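Local coordinates for vacuolar-sorting protein BRO1 (Saccharomyces cerevisiae, PDB 1ZB1) that helps sort cargo into intralumenal vesicles of the multivesicular body and, as an adapter, recruits the DOA4 deubiquitinase to endosomes, at residues A[23-26]-A[27-31]; A[45-48]-A[49-53]. One frame throughout, in Å; residues are numbered along the deposited sequence.

Overall arrangement
Contacts 1 and 2 are each the first turns of a short helix, 23-34 and 46-58, which follow one another in this elongated, mostly helical chain, the Bro1 domain of a longer protein. Their centres are about 11 Å apart, and they lie about 36 and 34 Å from the centre of the chain. Each is partly buried: W23 and L27 in contact 1, A48, T49 and L52 in contact 2, while K25 of the first and E46 and K47 of the second are exposed. The two helices touch, and D53 of contact 2 probably accepts from the backbone N of W23. Contact 1 adds serine hydroxyls to the helical bonds; contact 2 adds an aspartate cap, a water and, on its exposed face, a salt bridge.

Contact 1 (A[23-26]-A[27-31]); sequences WKKG and LSSYL
S29 OG folds back one helical turn and donates to K25 O at 2.8 Å. Its torsion sets it beside its own backbone N (chi1 -70°), and the S29 amide bonds to the same carbonyl, which hydroxyl and amide grip from opposite faces of its plane. S28 OG, wedged between its backbone N and carbonyl carbon (chi1 58°), lies near two carbonyl oxygens, 2.9 Å from K24 O and 3.1 Å from K25 O. Serine suits such places because its short side chain can return to the preceding turn.

Beneath the hydroxyls runs the backbone pattern of an α-helix, each N-H reaching the carbonyl four residues back: L27 to W23, S28 to K24, S29 to K25 and Y30 to G26. The last is the longest, with Y30 N 3.3 Å from G26 O.

The larger parts of the W23 and L27 side chains serve other helices, as suits big nonpolar groups on the buried side. W23 packs on L52 and R56 of helix 46-58 while its NE1 bonds to Y75 OH of helix 65-86, and L27 lies against T49 of helix 46-58 and against L367 and I371 of helix 349-371.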
# COMPACT_ATOMS: atom_id res chain seq x y z
N TRP A 23 20.28 -20.22 11.83
CA TRP A 23 20.74 -19.38 12.93
C TRP A 23 21.55 -20.17 13.96
O TRP A 23 22.48 -19.64 14.55
CB TRP A 23 19.55 -18.71 13.64
CG TRP A 23 19.22 -17.32 13.13
CD1 TRP A 23 18.16 -16.96 12.35
CD2 TRP A 23 19.96 -16.12 13.38
NE1 TRP A 23 18.18 -15.60 12.11
CE2 TRP A 23 19.28 -15.06 12.73
CE3 TRP A 23 21.13 -15.83 14.10
CZ2 TRP A 23 19.72 -13.73 12.78
CZ3 TRP A 23 21.57 -14.50 14.15
CH2 TRP A 23 20.87 -13.48 13.49
N LYS A 24 21.19 -21.44 14.18
CA LYS A 24 21.92 -22.27 15.14
C LYS A 24 23.37 -22.44 14.70
O LYS A 24 24.30 -22.13 15.45
CB LYS A 24 21.24 -23.64 15.29
CG LYS A 24 19.82 -23.56 15.80
CD LYS A 24 19.12 -24.92 15.81
CE LYS A 24 19.69 -25.83 16.89
NZ LYS A 24 18.99 -27.14 16.94
N LYS A 25 23.57 -22.94 13.49
CA LYS A 25 24.92 -23.14 12.96
C LYS A 25 25.67 -21.81 12.83
O LYS A 25 26.85 -21.72 13.16
CB LYS A 25 24.85 -23.83 11.60
CG LYS A 25 26.20 -24.00 10.92
CD LYS A 25 26.05 -24.66 9.56
CE LYS A 25 27.38 -24.73 8.82
NZ LYS A 25 27.24 -25.30 7.45
N GLY A 26 24.98 -20.79 12.34
CA GLY A 26 25.60 -19.49 12.15
C GLY A 26 26.05 -18.81 13.43
O GLY A 26 27.11 -18.19 13.48
N LEU A 27 25.24 -18.93 14.48
CA LEU A 27 25.57 -18.31 15.75
C LEU A 27 26.63 -19.10 16.51
O LEU A 27 27.54 -18.51 17.11
CB LEU A 27 24.30 -18.17 16.60
CG LEU A 27 24.31 -17.10 17.69
CD1 LEU A 27 24.90 -15.80 17.15
CD2 LEU A 27 22.88 -16.87 18.18
N SER A 28 26.54 -20.42 16.48
CA SER A 28 27.53 -21.23 17.18
C SER A 28 28.89 -21.08 16.50
O SER A 28 29.92 -21.01 17.17
CB SER A 28 27.09 -22.70 17.22
OG SER A 28 26.89 -23.23 15.92
N SER A 29 28.90 -21.02 15.17
CA SER A 29 30.16 -20.87 14.45
C SER A 29 30.83 -19.57 14.88
O SER A 29 32.01 -19.56 15.22
CB SER A 29 29.92 -20.85 12.94
OG SER A 29 29.54 -22.14 12.49
N TYR A 30 30.07 -18.48 14.87
CA TYR A 30 30.61 -17.19 15.28
C TYR A 30 31.22 -17.30 16.67
O TYR A 30 32.33 -16.83 16.91
CB TYR A 30 29.50 -16.13 15.30
CG TYR A 30 29.92 -14.84 15.96
CD1 TYR A 30 30.81 -13.96 15.33
CD2 TYR A 30 29.45 -14.50 17.23
CE1 TYR A 30 31.22 -12.78 15.95
CE2 TYR A 30 29.86 -13.33 17.86
CZ TYR A 30 30.74 -12.48 17.22
OH TYR A 30 31.13 -11.32 17.85
N LEU A 31 30.48 -17.94 17.58
CA LEU A 31 30.94 -18.12 18.96
C LEU A 31 32.20 -18.98 19.03
O LEU A 31 33.15 -18.63 19.74
CB LEU A 31 29.82 -18.74 19.80
CG LEU A 31 28.56 -17.89 19.98
CD1 LEU A 31 27.48 -18.69 20.68
CD2 LEU A 31 28.91 -16.64 20.78

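Contact 2 (A[45-48]-A[49-53]); sequences DEKA and TSELD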
# COMPACT_ATOMS: atom_id res chain seq x y z
N ASP A 45 22.83 -19.83 23.93
CA ASP A 45 21.52 -20.14 24.52
C ASP A 45 20.87 -21.06 23.49
O ASP A 45 20.25 -20.59 22.54
CB ASP A 45 20.68 -18.88 24.68
CG ASP A 45 19.36 -19.14 25.40
OD1 ASP A 45 18.84 -20.27 25.34
OD2 ASP A 45 18.84 -18.19 26.02
N GLU A 46 21.02 -22.37 23.69
CA GLU A 46 20.47 -23.36 22.77
C GLU A 46 18.97 -23.24 22.55
O GLU A 46 18.50 -23.28 21.41
CB GLU A 46 20.81 -24.77 23.26
CG GLU A 46 20.09 -25.90 22.53
CD GLU A 46 20.46 -26.00 21.06
OE1 GLU A 46 20.17 -25.05 20.29
OE2 GLU A 46 21.03 -27.05 20.67
N LYS A 47 18.22 -23.10 23.63
CA LYS A 47 16.77 -23.00 23.53
C LYS A 47 16.30 -21.77 22.75
O LYS A 47 15.52 -21.88 21.80
CB LYS A 47 16.15 -22.98 24.93
CG LYS A 47 14.63 -23.07 24.93
CD LYS A 47 14.10 -23.18 26.35
CE LYS A 47 12.58 -23.29 26.38
NZ LYS A 47 11.92 -22.03 25.91
N ALA A 48 16.78 -20.59 23.14
CA ALA A 48 16.41 -19.36 22.46
C ALA A 48 16.82 -19.40 20.99
O ALA A 48 16.03 -19.04 20.12
CB ALA A 48 17.03 -18.16 23.16
N THR A 49 18.05 -19.83 20.72
CA THR A 49 18.54 -19.88 19.34
C THR A 49 17.74 -20.86 18.49
O THR A 49 17.57 -20.64 17.29
CB THR A 49 20.04 -20.26 19.30
OG1 THR A 49 20.77 -19.38 20.16
CG2 THR A 49 20.58 -20.12 17.87
N SER A 50 17.25 -21.93 19.10
CA SER A 50 16.44 -22.91 18.39
C SER A 50 15.08 -22.28 18.04
O SER A 50 14.56 -22.46 16.94
CB SER A 50 16.24 -24.16 19.25
OG SER A 50 15.43 -25.11 18.58
N GLU A 51 14.52 -21.54 18.98
CA GLU A 51 13.23 -20.88 18.77
C GLU A 51 13.34 -19.78 17.71
O GLU A 51 12.44 -19.60 16.89
CB GLU A 51 12.71 -20.31 20.10
CG GLU A 51 11.87 -21.31 20.90
CD GLU A 51 11.81 -21.00 22.39
OE1 GLU A 51 11.75 -19.81 22.75
OE2 GLU A 51 11.80 -21.95 23.19
N LEU A 52 14.46 -19.05 17.74
CA LEU A 52 14.71 -17.99 16.77
C LEU A 52 14.81 -18.56 15.36
O LEU A 52 14.25 -18.00 14.42
CB LEU A 52 16.01 -17.26 17.10
CG LEU A 52 16.57 -16.35 16.00
CD1 LEU A 52 15.69 -15.09 15.87
CD2 LEU A 52 18.00 -15.97 16.34
N ASP A 53 15.55 -19.65 15.21
CA ASP A 53 15.72 -20.28 13.90
C ASP A 53 14.35 -20.68 13.36
O ASP A 53 14.07 -20.56 12.16
CB ASP A 53 16.63 -21.51 14.01
CG ASP A 53 16.99 -22.09 12.65
OD1 ASP A 53 17.70 -21.40 11.88
OD2 ASP A 53 16.57 -23.23 12.36
O HOH W 1 22.68 -18.01 21.70
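T49 turns its hydroxyl back onto the carbonyl of D45, one turn earlier, and OG1 donates to D45 O at 2.7 Å. The torsion explains this reach: OG1 sits anti to the carbonyl carbon and beside the backbone N (chi1 -53°). The T49 amide bonds to D45 O as well, arriving nearly along the C=O axis, whereas the hydroxyl comes from above the carbonyl plane. A β-branched threonine fits here because, with OG1 turned to the backbone, CG2 is left to pack against K24 of helix 23-34. A water donates to T49 OG1 at 2.8 Å and accepts from D45 N.

D45 is also the N-cap. Its OD1 takes the A48 N-H at 3.0 Å in an almost straight bond (172°), met from above the carboxylate plane. A short acid is well placed to satisfy a first-turn amide with no carbonyl of the helix four residues back to bond to.

Farther along, K47 and E51 lie one turn apart and their side chains cross at a slant. The lysine chain runs extended to CE and then bends (chi4 -67°), bringing NZ to 2.7 Å from E51 OE2 on that oxygen's syn side; E51 OE1 pairs with K363.

Chemically, the helix start is held by matched partners: the D45 carboxylate should interact well with the positive end of the helix dipole, and E51, bridging two lysines, is likely to remain ionised.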